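Local coordinates for adenylate cyclase-like protein (PDB 3GQS), which is of unknown function but carries, within a larger and probably membrane-bound chain, an FHA domain, a fold that in relatives recognises phosphothreonine peptides, at residues 17-20 and 26-29; 31-34 and 38-41. All blocks are in the same frame, centred on the assembly; numbering follows the deposited sequence.

In the fold
Both contacts involve strand 26-30 or the loop that follows it. Contact 1 is partly buried, its centre about 7 Å from that of the chain, and crosses from one sheet of the FHA sandwich to the other by two aromatic rings. Contact 2 is a surface contact within the connection from strand 26-30 to strand 38-39, where aliphatic and CA-H...O contacts take the place of rings. The mixed sheet joins the two: Ile28 O and Ile38 N lie 3.0 Å apart, a probable hydrogen bond between neighbouring strands. Separately, packing between the sheets brings Ile38 CG1 to 4.0 Å from Phe19 CD2.

Contact 1: residues 17-20 and 26-29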
ATOM      1  N   ALA A  17       7.417   8.902  -5.474  1.00 44.00           N
ATOM      2  CA  ALA A  17       6.153   8.567  -6.169  1.00 41.80           C
ATOM      3  C   ALA A  17       4.919   8.936  -5.300  1.00 38.99           C
ATOM      4  O   ALA A  17       4.911   8.646  -4.105  1.00 38.80           O
ATOM      5  CB  ALA A  17       6.132   7.080  -6.559  1.00 41.22           C
ATOM      6  N   GLU A  18       3.916   9.581  -5.897  1.00 34.99           N
ATOM      7  CA  GLU A  18       2.639   9.868  -5.185  1.00 32.22           C
ATOM      8  C   GLU A  18       1.384   9.721  -6.074  1.00 28.71           C
ATOM      9  O   GLU A  18       1.312  10.272  -7.146  1.00 25.84           O
ATOM     10  CB  GLU A  18       2.716  11.233  -4.545  1.00 32.51           C
ATOM     11  CG  GLU A  18       1.596  11.600  -3.559  1.00 33.97           C
ATOM     12  CD  GLU A  18       1.962  12.853  -2.745  1.00 37.39           C
ATOM     13  OE1 GLU A  18       3.050  13.429  -3.036  1.00 37.98           O
ATOM     14  OE2 GLU A  18       1.182  13.263  -1.840  1.00 35.97           O
ATOM     15  N   PHE A  19       0.415   8.960  -5.567  1.00 26.82           N
ATOM     16  CA  PHE A  19      -0.768   8.527  -6.349  0.50 25.43           C
ATOM     17  C   PHE A  19      -2.074   8.712  -5.559  1.00 24.46           C
ATOM     18  O   PHE A  19      -2.217   8.232  -4.452  1.00 23.99           O
ATOM     19  CB  PHE A  19      -0.620   7.064  -6.773  0.50 25.11           C
ATOM     20  CG  PHE A  19      -1.462   6.671  -7.996  0.50 24.25           C
ATOM     21  CD1 PHE A  19      -1.427   7.424  -9.157  0.50 22.96           C
ATOM     22  CD2 PHE A  19      -2.247   5.528  -7.971  0.50 23.32           C
ATOM     23  CE1 PHE A  19      -2.164   7.064 -10.269  0.50 23.90           C
ATOM     24  CE2 PHE A  19      -2.991   5.154  -9.072  0.50 25.98           C
ATOM     25  CZ  PHE A  19      -2.954   5.926 -10.228  0.50 25.69           C
ATOM     26  N   HIS A  20      -3.018   9.431  -6.152  1.00 23.56           N
ATOM     27  CA  HIS A  20      -4.351   9.644  -5.563  1.00 22.12           C
ATOM     28  C   HIS A  20      -5.091   8.332  -5.599  1.00 20.93           C
ATOM     29  O   HIS A  20      -5.189   7.715  -6.622  1.00 20.96           O
ATOM     30  CB  HIS A  20      -5.099  10.692  -6.356  1.00 22.15           C
ATOM     31  CG  HIS A  20      -6.506  10.920  -5.926  1.00 20.52           C
ATOM     32  ND1 HIS A  20      -7.483  11.317  -6.816  1.00 22.93           N
ATOM     33  CD2 HIS A  20      -7.102  10.875  -4.711  1.00 22.26           C
ATOM     34  CE1 HIS A  20      -8.626  11.487  -6.171  1.00 20.50           C
ATOM     35  NE2 HIS A  20      -8.424  11.234  -4.892  1.00 21.53           N
ATOM     36  N   THR A  26     -10.028  -0.015  -5.228  1.00 27.67           N
ATOM     37  CA  THR A  26      -9.067  -0.990  -4.724  1.00 26.45           C
ATOM     38  C   THR A  26      -7.815  -0.912  -5.593  1.00 26.46           C
ATOM     39  O   THR A  26      -7.920  -0.858  -6.802  1.00 25.26           O
ATOM     40  CB  THR A  26      -9.629  -2.403  -4.862  1.00 26.83           C
ATOM     41  OG1 THR A  26     -10.895  -2.492  -4.158  1.00 29.56           O
ATOM     42  CG2 THR A  26      -8.648  -3.469  -4.361  1.00 24.95           C
ATOM     43  N   TYR A  27      -6.634  -0.950  -4.969  1.00 25.62           N
ATOM     44  CA  TYR A  27      -5.378  -0.827  -5.709  1.00 25.45           C
ATOM     45  C   TYR A  27      -4.399  -1.913  -5.267  1.00 23.50           C
ATOM     46  O   TYR A  27      -4.181  -2.142  -4.124  1.00 23.34           O
ATOM     47  CB  TYR A  27      -4.724   0.546  -5.457  1.00 25.78           C
ATOM     48  CG  TYR A  27      -5.527   1.735  -5.953  1.00 25.49           C
ATOM     49  CD1 TYR A  27      -5.185   2.404  -7.108  1.00 22.24           C
ATOM     50  CD2 TYR A  27      -6.574   2.225  -5.208  1.00 23.66           C
ATOM     51  CE1 TYR A  27      -5.909   3.501  -7.526  1.00 21.35           C
ATOM     52  CE2 TYR A  27      -7.313   3.301  -5.646  1.00 23.42           C
ATOM     53  CZ  TYR A  27      -6.999   3.919  -6.796  1.00 21.45           C
ATOM     54  OH  TYR A  27      -7.778   5.011  -7.194  1.00 20.37           O
ATOM     55  N   ILE A  28      -3.807  -2.571  -6.208  1.00 23.59           N
ATOM     56  CA  ILE A  28      -2.860  -3.625  -5.907  1.00 23.40           C
ATOM     57  C   ILE A  28      -1.461  -3.040  -6.015  1.00 23.41           C
ATOM     58  O   ILE A  28      -1.154  -2.401  -6.982  1.00 23.71           O
ATOM     59  CB  ILE A  28      -3.012  -4.750  -6.904  1.00 23.09           C
ATOM     60  CG1 ILE A  28      -4.446  -5.371  -6.765  1.00 23.50           C
ATOM     61  CG2 ILE A  28      -1.945  -5.800  -6.717  1.00 20.66           C
ATOM     62  CD1 ILE A  28      -4.803  -6.384  -7.910  1.00 17.79           C
ATOM     63  N   VAL A  29      -0.653  -3.269  -5.008  1.00 24.23           N
ATOM     64  CA  VAL A  29       0.735  -2.771  -5.003  1.00 25.88           C
ATOM     65  C   VAL A  29       1.642  -4.004  -5.251  1.00 25.00           C
ATOM     66  O   VAL A  29       1.543  -4.968  -4.567  1.00 26.86           O
ATOM     67  CB  VAL A  29       1.101  -2.054  -3.676  1.00 25.66           C
ATOM     68  CG1 VAL A  29       2.648  -1.524  -3.677  1.00 27.39           C
ATOM     69  CG2 VAL A  29       0.130  -0.916  -3.400  1.00 25.67           C
TER
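The phenol oxygen OH of Tyr27 is hydrogen-bonded to the backbone N of Asp22, and His20 O lies beside it, 3.8 Å from the same Tyr27 OH and too far for a hydrogen bond. The bond to Asp22 ties the far end of the tyrosine to the backbone just after strand 18-21. CE2 of Phe19 comes to 3.7 Å from CE1 of Tyr27, and the same Phe19 CE2 is 4.0 Å from CD1 of Tyr27, so a single corner of the phenyl ring rests obliquely against one side of the tyrosine. The planes are almost perpendicular, at 88°, with centroids 6.0 Å apart. Tyr27 is buried, whereas Phe19 is exposed and modelled in two conformers, and this approach belongs to one of them. In it CG lies anti to the backbone N (chi1 -157°), which carries the ring across the gap between the chains. That gap is at the edge of the space between the two sheets of the FHA beta sandwich: the CA atoms of Phe19 and Tyr27 are 10.4 Å apart, the separation of strands in facing sheets. Strand 18-21 is outermost in the antiparallel sheet, where Phe19 pairs through its backbone with Leu7 of strand 4-9; strand 26-30 belongs to the mixed sheet. There Tyr27 bonds through its backbone to Ile52, and the backbone N of Ile28 is hydrogen-bonded to the Asp37 carboxylate oxygen OD2. The side chains of Thr26 and Ile28 both touch Lys51 on strand 50-54.

Contact 2: residues 31-34 and 38-41; sequences SDPQ and IVLS
Val39 turns its two methyl groups against the loop 31-34. CG1 lies 3.5 Å from Ser31 O and also reaches the proline ring, 3.9 Å from Pro33 CD; CG2 lies 3.6 Å from Pro33 CA and also touches Pro33 CB. The valine torsion sets this division: with CG1 anti to the backbone N (chi1 -172°), CG2 lies anti to the carbonyl carbon, and both methyls meet Pro33 while CG1 alone reaches Ser31 O. One residue on, Leu40 O meets the serine backbone. Ser31 CA is 3.2 Å from this oxygen in a CA-H...O contact with an angle of 136° at the hydrogen, and Ser31 CB touches the same carbonyl at 3.3 Å. The serine hydroxyl is directed elsewhere, with OG hydrogen-bonded to Ile45 O, while the backbone of Ser31 pairs with Ser46. Asp32 shapes the loop further out: its OD1 accepts from Gln34 N at 2.9 Å in an Asx turn, the donor approaching from above the carboxylate plane, 46° out of it. On the other segment, backbone bonds from Ile38 and Leu40 to Gly30 hold the valine in place, and the buried Leu40 side chain packs on Val29 and Val9. A bound phosphate ion, probably picked up during crystallisation, lies about 6 Å from the Ser31 side chain. The setting is the connection between strands 26-30 and 38-39 of an FHA domain, one of the loops that in relatives form the phosphothreonine-peptide site.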
ATOM      1  N   SER A  31       5.314  -5.670  -7.818  1.00 26.27           N
ATOM      2  CA  SER A  31       6.444  -5.487  -8.733  1.00 25.43           C
ATOM      3  C   SER A  31       6.146  -5.832 -10.194  1.00 25.81           C
ATOM      4  O   SER A  31       6.919  -5.424 -11.065  1.00 25.62           O
ATOM      5  CB  SER A  31       7.654  -6.312  -8.261  1.00 25.40           C
ATOM      6  OG  SER A  31       7.337  -7.692  -8.031  1.00 26.61           O
ATOM      7  N   ASP A  32       5.054  -6.569 -10.456  1.00 24.84           N
ATOM      8  CA  ASP A  32       4.656  -6.962 -11.835  1.00 25.06           C
ATOM      9  C   ASP A  32       3.548  -6.025 -12.418  1.00 24.88           C
ATOM     10  O   ASP A  32       2.422  -6.025 -11.929  1.00 25.44           O
ATOM     11  CB  ASP A  32       4.167  -8.406 -11.812  1.00 25.88           C
ATOM     12  CG  ASP A  32       3.784  -8.947 -13.192  1.00 25.77           C
ATOM     13  OD1 ASP A  32       3.745  -8.214 -14.206  1.00 23.11           O
ATOM     14  OD2 ASP A  32       3.532 -10.172 -13.244  1.00 30.79           O
ATOM     15  N   PRO A  33       3.876  -5.254 -13.461  1.00 24.33           N
ATOM     16  CA  PRO A  33       2.986  -4.317 -14.010  1.00 25.29           C
ATOM     17  C   PRO A  33       1.766  -4.920 -14.699  1.00 25.99           C
ATOM     18  O   PRO A  33       0.820  -4.193 -14.947  1.00 26.08           O
ATOM     19  CB  PRO A  33       3.847  -3.601 -15.066  1.00 25.23           C
ATOM     20  CG  PRO A  33       4.912  -4.489 -15.372  1.00 24.41           C
ATOM     21  CD  PRO A  33       5.190  -5.193 -14.138  1.00 24.58           C
ATOM     22  N   GLN A  34       1.816  -6.203 -15.024  1.00 26.66           N
ATOM     23  CA  GLN A  34       0.644  -6.924 -15.576  1.00 27.38           C
ATOM     24  C   GLN A  34      -0.380  -7.351 -14.529  1.00 26.93           C
ATOM     25  O   GLN A  34      -1.446  -7.835 -14.906  1.00 27.84           O
ATOM     26  CB  GLN A  34       1.071  -8.150 -16.390  1.00 27.20           C
ATOM     27  CG  GLN A  34       1.855  -7.760 -17.605  1.00 29.53           C
ATOM     28  CD  GLN A  34       2.328  -8.914 -18.459  1.00 32.92           C
ATOM     29  OE1 GLN A  34       3.540  -9.143 -18.581  1.00 36.42           O
ATOM     30  NE2 GLN A  34       1.394  -9.623 -19.091  1.00 32.65           N
ATOM     31  N   ILE A  38      -0.073  -0.133  -8.664  1.00 25.27           N
ATOM     32  CA  ILE A  38       1.083   0.725  -8.217  1.00 26.29           C
ATOM     33  C   ILE A  38       2.306  -0.207  -8.317  1.00 27.51           C
ATOM     34  O   ILE A  38       2.449  -1.175  -7.568  1.00 26.06           O
ATOM     35  CB  ILE A  38       0.872   1.313  -6.800  1.00 26.76           C
ATOM     36  CG1 ILE A  38      -0.421   2.191  -6.787  1.00 24.94           C
ATOM     37  CG2 ILE A  38       2.139   2.100  -6.364  1.00 24.57           C
ATOM     38  CD1 ILE A  38      -1.002   2.537  -5.407  1.00 24.46           C
ATOM     39  N   VAL A  39       3.110   0.015  -9.343  1.00 29.55           N
ATOM     40  CA  VAL A  39       4.184  -0.910  -9.640  1.00 31.12           C
ATOM     41  C   VAL A  39       5.495  -0.364  -9.045  1.00 32.92           C
ATOM     42  O   VAL A  39       5.977   0.716  -9.424  1.00 33.89           O
ATOM     43  CB  VAL A  39       4.306  -1.191 -11.136  1.00 30.50           C
ATOM     44  CG1 VAL A  39       5.344  -2.363 -11.405  1.00 29.70           C
ATOM     45  CG2 VAL A  39       2.948  -1.484 -11.711  1.00 29.74           C
ATOM     46  N   LEU A  40       6.067  -1.149  -8.144  1.00 34.40           N
ATOM     47  CA  LEU A  40       7.368  -0.843  -7.495  1.00 36.50           C
ATOM     48  C   LEU A  40       8.423  -1.881  -7.910  1.00 37.07           C
ATOM     49  O   LEU A  40       8.253  -3.086  -7.703  1.00 37.56           O
ATOM     50  CB  LEU A  40       7.231  -0.862  -5.969  1.00 37.15           C
ATOM     51  CG  LEU A  40       6.006  -0.147  -5.366  1.00 38.52           C
ATOM     52  CD1 LEU A  40       5.683  -0.648  -3.938  1.00 40.02           C
ATOM     53  CD2 LEU A  40       6.252   1.370  -5.431  1.00 40.32           C
ATOM     54  N   SER A  41       9.513  -1.409  -8.481  1.00 37.93           N
ATOM     55  CA  SER A  41      10.502  -2.308  -9.131  1.00 38.73           C
ATOM     56  C   SER A  41      11.458  -3.095  -8.191  1.00 38.69           C
ATOM     57  O   SER A  41      12.292  -3.821  -8.657  1.00 39.87           O
ATOM     58  CB  SER A  41      11.315  -1.526 -10.168  1.00 38.45           C
ATOM     59  OG  SER A  41      11.938  -0.398  -9.577  1.00 40.14           O
TER